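Flagellar basal body protein (Helicobacter pylori, PDB 5NPY) probably serves as a building block of the flagellar hook, the curved segment that couples the basal body rod to the flagellar filament. Local coordinates at residues A[98-110]-A[168-180]. Residues are numbered along the deposited sequence; the frame is centred on the assembly and turned at random.
Sequences VIGPNKNGEMTIN and KLHGNTLSPLQIP
Met107 and Leu174 form the hydrogen-bonded pair of a short antiparallel ladder in which strands 107-109 and 173-176 run at 156° to each other within the β-rich D1 domain of the hook protein. The pair is joined both ways, from Met107 N to Leu174 O at 2.7 Å and from Leu174 N to Met107 O at 2.6 Å. Two residues on, Ile109 N donates to Asn172 O, extending the ladder just before strand 173-176 begins. On the inner face Leu174 is the central apolar contact: its CD1 touches Met107 CE at 4.2 Å, although the placement of that methyl is doubtful, with Val98 CG2 and Ile109 CG1 slightly farther off. Leu174 also packs on Ile147, and Val98 and Ile109 on Leu508, which joins the ladder to strands 143-148 and 499-509. The partly exposed face carries the non-hydrogen-bonded pair Thr108 and Thr173, whose hydroxyls are hydrogen-bonded, OG1 to OG1, at 3.0 Å. The two threonine side chains meet at a slant, and the methyl CG2 of Thr108 lies 3.3 Å from Asn172 ND2. At the other end of the ladder, the type II turn Asn102-Gly105 packs against CG and CD of Pro176, with Asn102 O 3.6 Å from its CG and Gly105 O close to its CD; Tyr143 also touches this proline. Asn172 closes the opposite end. With CG placed between its backbone N and carbonyl carbon (chi1 76°), its amide reaches across to the partner strand, where ND2 donates to Ile109 O at 3.0 Å from well above the carbonyl plane, 64° out of it.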
ATOM      1  N   VAL A  98      15.100  26.905 -28.306  1.00 46.80           N
ATOM      2  CA  VAL A  98      15.759  26.155 -29.371  1.00 41.60           C
ATOM      3  C   VAL A  98      14.705  25.621 -30.315  1.00 37.17           C
ATOM      4  O   VAL A  98      13.707  25.044 -29.868  1.00 44.73           O
ATOM      5  CB  VAL A  98      16.585  24.983 -28.833  1.00 42.36           C
ATOM      6  CG1 VAL A  98      17.601  24.597 -29.873  1.00 40.36           C
ATOM      7  CG2 VAL A  98      17.194  25.332 -27.489  1.00 39.93           C
ATOM      8  N   ILE A  99      14.932  25.799 -31.614  1.00 35.40           N
ATOM      9  CA  ILE A  99      14.008  25.354 -32.651  1.00 36.11           C
ATOM     10  C   ILE A  99      14.791  24.862 -33.862  1.00 40.98           C
ATOM     11  O   ILE A  99      15.991  25.105 -34.001  1.00 39.02           O
ATOM     12  CB  ILE A  99      13.034  26.459 -33.090  1.00 36.97           C
ATOM     13  CG1 ILE A  99      13.799  27.542 -33.833  1.00 38.25           C
ATOM     14  CG2 ILE A  99      12.279  27.037 -31.893  1.00 38.18           C
ATOM     15  CD1 ILE A  99      12.903  28.627 -34.291  1.00 47.07           C
ATOM     16  N   GLY A 100      14.081  24.189 -34.760  1.00 44.87           N
ATOM     17  CA  GLY A 100      14.686  23.596 -35.928  1.00 48.32           C
ATOM     18  C   GLY A 100      13.645  23.205 -36.955  1.00 55.99           C
ATOM     19  O   GLY A 100      12.453  23.086 -36.651  1.00 54.32           O
ATOM     20  N   PRO A 101      14.083  22.989 -38.199  1.00 68.09           N
ATOM     21  CA  PRO A 101      13.142  22.752 -39.304  1.00 70.96           C
ATOM     22  C   PRO A 101      12.675  21.315 -39.509  1.00 67.39           C
ATOM     23  O   PRO A 101      11.820  21.095 -40.382  1.00 58.16           O
ATOM     24  CB  PRO A 101      13.958  23.213 -40.522  1.00 67.40           C
ATOM     25  CG  PRO A 101      15.360  22.860 -40.160  1.00 66.24           C
ATOM     26  CD  PRO A 101      15.473  23.120 -38.673  1.00 68.84           C
ATOM     27  N   ASN A 102      13.182  20.344 -38.745  1.00 72.34           N
ATOM     28  CA  ASN A 102      12.969  18.928 -39.028  1.00 84.87           C
ATOM     29  C   ASN A 102      12.281  18.280 -37.835  1.00 91.50           C
ATOM     30  O   ASN A 102      12.852  18.214 -36.742  1.00 89.71           O
ATOM     31  CB  ASN A 102      14.305  18.244 -39.359  1.00 91.46           C
ATOM     32  CG  ASN A 102      14.216  16.718 -39.433  1.00 99.40           C
ATOM     33  OD1 ASN A 102      13.248  16.096 -39.008  1.00102.69           O
ATOM     34  ND2 ASN A 102      15.256  16.109 -39.996  1.00104.29           N
ATOM     35  N   LYS A 103      11.055  17.803 -38.052  1.00100.59           N
ATOM     36  CA  LYS A 103      10.364  16.946 -37.095  1.00107.70           C
ATOM     37  C   LYS A 103      10.887  15.528 -37.232  1.00114.23           C
ATOM     38  O   LYS A 103      10.773  14.939 -38.312  1.00123.20           O
ATOM     39  CB  LYS A 103       8.858  16.986 -37.338  1.00110.02           C
ATOM     40  CG  LYS A 103       8.101  15.737 -36.961  1.00109.97           C
ATOM     41  CD  LYS A 103       7.020  15.464 -37.997  1.00109.44           C
ATOM     42  CE  LYS A 103       7.645  15.348 -39.381  1.00108.51           C
ATOM     43  NZ  LYS A 103       6.655  15.316 -40.489  1.00109.49           N
ATOM     44  N   ASN A 104      11.407  14.993 -36.120  1.00110.33           N
ATOM     45  CA  ASN A 104      12.208  13.777 -35.943  1.00111.66           C
ATOM     46  C   ASN A 104      13.680  14.157 -35.804  1.00 98.08           C
ATOM     47  O   ASN A 104      14.567  13.302 -35.898  1.00 97.05           O
ATOM     48  CB  ASN A 104      11.944  12.679 -37.004  1.00123.46           C
ATOM     49  CG  ASN A 104      12.550  12.970 -38.398  1.00132.35           C
ATOM     50  OD1 ASN A 104      13.689  13.420 -38.543  1.00135.60           O
ATOM     51  ND2 ASN A 104      11.757  12.703 -39.433  1.00133.41           N
ATOM     52  N   GLY A 105      13.953  15.447 -35.575  1.00 83.21           N
ATOM     53  CA  GLY A 105      15.312  15.900 -35.363  1.00 60.88           C
ATOM     54  C   GLY A 105      15.806  15.754 -33.932  1.00 51.79           C
ATOM     55  O   GLY A 105      15.046  15.456 -33.018  1.00 58.17           O
ATOM     56  N   GLU A 106      17.086  15.963 -33.694  1.00 51.37           N
ATOM     57  CA  GLU A 106      17.681  15.900 -32.364  1.00 55.60           C
ATOM     58  C   GLU A 106      18.998  16.675 -32.178  1.00 52.82           C
ATOM     59  O   GLU A 106      19.761  16.813 -33.069  1.00 55.37           O
ATOM     60  CB  GLU A 106      17.835  14.453 -31.898  1.00 64.35           C
ATOM     61  CG  GLU A 106      18.981  13.689 -32.526  1.00 73.28           C
ATOM     62  CD  GLU A 106      19.122  12.281 -31.996  1.00 72.49           C
ATOM     63  OE1 GLU A 106      18.142  11.534 -32.008  1.00 68.89           O
ATOM     64  OE2 GLU A 106      20.222  11.928 -31.575  1.00 69.72           O
ATOM     65  N   MET A 107      19.270  17.149 -30.981  1.00 49.63           N
ATOM     66  CA  MET A 107      20.491  17.883 -30.711  1.00 50.98           C
ATOM     67  C   MET A 107      20.989  17.444 -29.349  1.00 47.18           C
ATOM     68  O   MET A 107      20.230  17.370 -28.409  1.00 46.84           O
ATOM     69  CB  MET A 107      20.222  19.393 -30.732  1.00 53.05           C
ATOM     70  CG  MET A 107      21.441  20.299 -30.631  1.00 61.71           C
ATOM     71  SD  MET A 107      21.117  22.082 -30.510  1.00 69.92           S
ATOM     72  CE  MET A 107      19.391  22.096 -30.202  1.00 53.60           C
ATOM     73  N   THR A 108      22.266  17.151 -29.255  1.00 34.87           N
ATOM     74  CA  THR A 108      22.844  16.698 -28.036  1.00 33.84           C
ATOM     75  C   THR A 108      23.830  17.723 -27.605  1.00 39.76           C
ATOM     76  O   THR A 108      24.604  18.167 -28.392  1.00 54.07           O
ATOM     77  CB  THR A 108      23.567  15.378 -28.244  1.00 37.54           C
ATOM     78  OG1 THR A 108      22.646  14.390 -28.665  1.00 45.80           O
ATOM     79  CG2 THR A 108      24.198  14.918 -26.994  1.00 36.99           C
ATOM     80  N   ILE A 109      23.798  18.099 -26.347  1.00 31.76           N
ATOM     81  CA  ILE A 109      24.687  19.107 -25.845  1.00 42.00           C
ATOM     82  C   ILE A 109      25.625  18.543 -24.818  1.00 47.33           C
ATOM     83  O   ILE A 109      25.207  18.119 -23.785  1.00 49.36           O
ATOM     84  CB  ILE A 109      23.916  20.236 -25.151  1.00 39.13           C
ATOM     85  CG1 ILE A 109      22.629  20.585 -25.864  1.00 38.04           C
ATOM     86  CG2 ILE A 109      24.773  21.455 -25.017  1.00 43.01           C
ATOM     87  CD1 ILE A 109      22.816  21.289 -27.163  1.00 45.81           C
ATOM     88  N   ASN A 110      26.910  18.596 -25.085  1.00 50.39           N
ATOM     89  CA  ASN A 110      27.883  18.087 -24.156  1.00 54.70           C
ATOM     90  C   ASN A 110      28.704  19.213 -23.588  1.00 61.72           C
ATOM     91  O   ASN A 110      28.620  20.315 -24.042  1.00 63.25           O
ATOM     92  CB  ASN A 110      28.766  17.087 -24.856  1.00 57.56           C
ATOM     93  CG  ASN A 110      28.021  15.852 -25.256  1.00 55.54           C
ATOM     94  OD1 ASN A 110      27.727  15.642 -26.403  1.00 49.06           O
ATOM     95  ND2 ASN A 110      27.719  15.028 -24.292  1.00 61.11           N
ATOM     96  N   LYS A 168      15.782  11.633 -16.335  1.00 54.68           N
ATOM     97  CA  LYS A 168      15.785  11.952 -17.764  1.00 47.58           C
ATOM     98  C   LYS A 168      15.522  13.432 -18.014  1.00 44.77           C
ATOM     99  O   LYS A 168      15.943  13.958 -19.050  1.00 40.03           O
ATOM    100  CB  LYS A 168      14.763  11.092 -18.521  1.00 38.36           C
ATOM    101  CG  LYS A 168      14.959   9.594 -18.308  1.00 45.05           C
ATOM    102  CD  LYS A 168      14.203   8.741 -19.328  1.00 56.85           C
ATOM    103  CE  LYS A 168      14.338   7.241 -19.003  1.00 54.05           C
ATOM    104  NZ  LYS A 168      15.322   6.519 -19.878  1.00 51.59           N
ATOM    105  N   LEU A 169      14.871  14.118 -17.067  1.00 43.49           N
ATOM    106  CA  LEU A 169      14.541  15.530 -17.195  1.00 43.33           C
ATOM    107  C   LEU A 169      15.753  16.446 -17.067  1.00 55.37           C
ATOM    108  O   LEU A 169      15.599  17.657 -17.252  1.00 45.32           O
ATOM    109  CB  LEU A 169      13.499  15.925 -16.142  1.00 40.99           C
ATOM    110  CG  LEU A 169      12.005  16.032 -16.457  1.00 45.49           C
ATOM    111  CD1 LEU A 169      11.289  16.621 -15.236  1.00 39.81           C
ATOM    112  CD2 LEU A 169      11.739  16.890 -17.688  1.00 44.03           C
ATOM    113  N   HIS A 170      16.936  15.924 -16.722  1.00 69.27           N
ATOM    114  CA  HIS A 170      18.167  16.707 -16.778  1.00 67.47           C
ATOM    115  C   HIS A 170      19.104  16.225 -17.881  1.00 57.94           C
ATOM    116  O   HIS A 170      20.277  16.623 -17.907  1.00 55.62           O
ATOM    117  CB  HIS A 170      18.888  16.727 -15.418  1.00 72.31           C
ATOM    118  CG  HIS A 170      19.321  15.381 -14.910  1.00 81.48           C
ATOM    119  ND1 HIS A 170      20.053  14.487 -15.666  1.00 79.58           N
ATOM    120  CD2 HIS A 170      19.160  14.797 -13.699  1.00 83.30           C
ATOM    121  CE1 HIS A 170      20.305  13.405 -14.951  1.00 74.95           C
ATOM    122  NE2 HIS A 170      19.772  13.567 -13.754  1.00 81.42           N
ATOM    123  N   GLY A 171      18.601  15.401 -18.805  1.00 50.38           N
ATOM    124  CA  GLY A 171      19.374  14.893 -19.926  1.00 47.74           C
ATOM    125  C   GLY A 171      19.857  15.957 -20.891  1.00 46.37           C
ATOM    126  O   GLY A 171      19.583  17.145 -20.707  1.00 52.94           O
ATOM    127  N   ASN A 172      20.569  15.543 -21.940  1.00 35.67           N
ATOM    128  CA  ASN A 172      21.273  16.485 -22.801  1.00 39.43           C
ATOM    129  C   ASN A 172      20.918  16.345 -24.276  1.00 37.85           C
ATOM    130  O   ASN A 172      21.601  16.935 -25.117  1.00 35.69           O
ATOM    131  CB  ASN A 172      22.789  16.330 -22.639  1.00 35.30           C
ATOM    132  CG  ASN A 172      23.328  15.096 -23.352  1.00 47.08           C
ATOM    133  OD1 ASN A 172      22.609  14.114 -23.574  1.00 51.26           O
ATOM    134  ND2 ASN A 172      24.606  15.144 -23.718  1.00 57.38           N
ATOM    135  N   THR A 173      19.894  15.578 -24.621  1.00 44.16           N
ATOM    136  CA  THR A 173      19.493  15.400 -26.013  1.00 49.01           C
ATOM    137  C   THR A 173      18.106  15.994 -26.217  1.00 49.55           C
ATOM    138  O   THR A 173      17.132  15.524 -25.619  1.00 53.93           O
ATOM    139  CB  THR A 173      19.519  13.927 -26.409  1.00 45.56           C
ATOM    140  OG1 THR A 173      20.878  13.470 -26.426  1.00 58.10           O
ATOM    141  CG2 THR A 173      18.888  13.730 -27.782  1.00 38.09           C
ATOM    142  N   LEU A 174      18.025  17.014 -27.070  1.00 50.63           N
ATOM    143  CA  LEU A 174      16.797  17.755 -27.320  1.00 45.80           C
ATOM    144  C   LEU A 174      16.196  17.338 -28.654  1.00 41.83           C
ATOM    145  O   LEU A 174      16.926  17.080 -29.614  1.00 41.11           O
ATOM    146  CB  LEU A 174      17.073  19.260 -27.322  1.00 39.63           C
ATOM    147  CG  LEU A 174      17.910  19.738 -26.136  1.00 42.59           C
ATOM    148  CD1 LEU A 174      18.211  21.241 -26.241  1.00 39.11           C
ATOM    149  CD2 LEU A 174      17.221  19.394 -24.803  1.00 28.01           C
ATOM    150  N   SER A 175      14.869  17.294 -28.715  1.00 32.23           N
ATOM    151  CA  SER A 175      14.168  16.917 -29.935  1.00 37.36           C
ATOM    152  C   SER A 175      12.852  17.682 -29.981  1.00 43.00           C
ATOM    153  O   SER A 175      12.492  18.374 -29.020  1.00 45.61           O
ATOM    154  CB  SER A 175      13.945  15.396 -29.996  1.00 39.21           C
ATOM    155  OG  SER A 175      12.914  14.966 -29.125  1.00 44.10           O
ATOM    156  N   PRO A 176      12.120  17.607 -31.100  1.00 43.31           N
ATOM    157  CA  PRO A 176      10.819  18.280 -31.164  1.00 38.03           C
ATOM    158  C   PRO A 176       9.835  17.702 -30.163  1.00 47.92           C
ATOM    159  O   PRO A 176       9.738  16.484 -29.994  1.00 53.05           O
ATOM    160  CB  PRO A 176      10.362  18.022 -32.601  1.00 40.98           C
ATOM    161  CG  PRO A 176      11.613  17.901 -33.351  1.00 47.60           C
ATOM    162  CD  PRO A 176      12.529  17.142 -32.437  1.00 49.07           C
ATOM    163  N   LEU A 177       9.102  18.592 -29.498  1.00 46.35           N
ATOM    164  CA  LEU A 177       8.082  18.196 -28.534  1.00 48.27           C
ATOM    165  C   LEU A 177       6.748  17.982 -29.235  1.00 52.40           C
ATOM    166  O   LEU A 177       6.340  18.786 -30.078  1.00 57.19           O
ATOM    167  CB  LEU A 177       7.938  19.257 -27.442  1.00 41.06           C
ATOM    168  CG  LEU A 177       9.265  19.560 -26.750  1.00 44.47           C
ATOM    169  CD1 LEU A 177       9.047  20.451 -25.528  1.00 48.49           C
ATOM    170  CD2 LEU A 177      10.004  18.262 -26.375  1.00 40.27           C
ATOM    171  N   GLN A 178       6.067  16.895 -28.880  1.00 59.29           N
ATOM    172  CA  GLN A 178       4.780  16.544 -29.482  1.00 60.89           C
ATOM    173  C   GLN A 178       3.778  16.252 -28.366  1.00 55.89           C
ATOM    174  O   GLN A 178       3.783  15.169 -27.772  1.00 49.77           O
ATOM    175  CB  GLN A 178       4.913  15.355 -30.423  1.00 63.56           C
ATOM    176  CG  GLN A 178       3.624  15.040 -31.165  1.00 69.75           C
ATOM    177  CD  GLN A 178       3.644  13.685 -31.848  1.00 68.78           C
ATOM    178  OE1 GLN A 178       4.498  12.839 -31.566  1.00 71.56           O
ATOM    179  NE2 GLN A 178       2.694  13.471 -32.753  1.00 59.76           N
ATOM    180  N   ILE A 179       2.919  17.222 -28.087  1.00 46.77           N
ATOM    181  CA  ILE A 179       1.877  17.057 -27.084  1.00 45.52           C
ATOM    182  C   ILE A 179       0.536  17.256 -27.774  1.00 47.61           C
ATOM    183  O   ILE A 179       0.054  18.395 -27.865  1.00 56.62           O
ATOM    184  CB  ILE A 179       2.064  18.040 -25.921  1.00 52.41           C
ATOM    185  CG1 ILE A 179       3.458  17.880 -25.310  1.00 53.15           C
ATOM    186  CG2 ILE A 179       0.981  17.853 -24.870  1.00 49.47           C
ATOM    187  CD1 ILE A 179       3.793  18.928 -24.285  1.00 41.29           C
ATOM    188  N   PRO A 180      -0.090  16.197 -28.284  1.00 49.72           N
ATOM    189  CA  PRO A 180      -1.394  16.348 -28.945  1.00 50.40           C
ATOM    190  C   PRO A 180      -2.460  16.848 -27.977  1.00 61.17           C
ATOM    191  O   PRO A 180      -2.259  16.940 -26.762  1.00 47.07           O
ATOM    192  CB  PRO A 180      -1.716  14.936 -29.451  1.00 33.92           C
ATOM    193  CG  PRO A 180      -0.390  14.204 -29.441  1.00 44.37           C
ATOM    194  CD  PRO A 180       0.412  14.812 -28.338  1.00 50.42           C
TER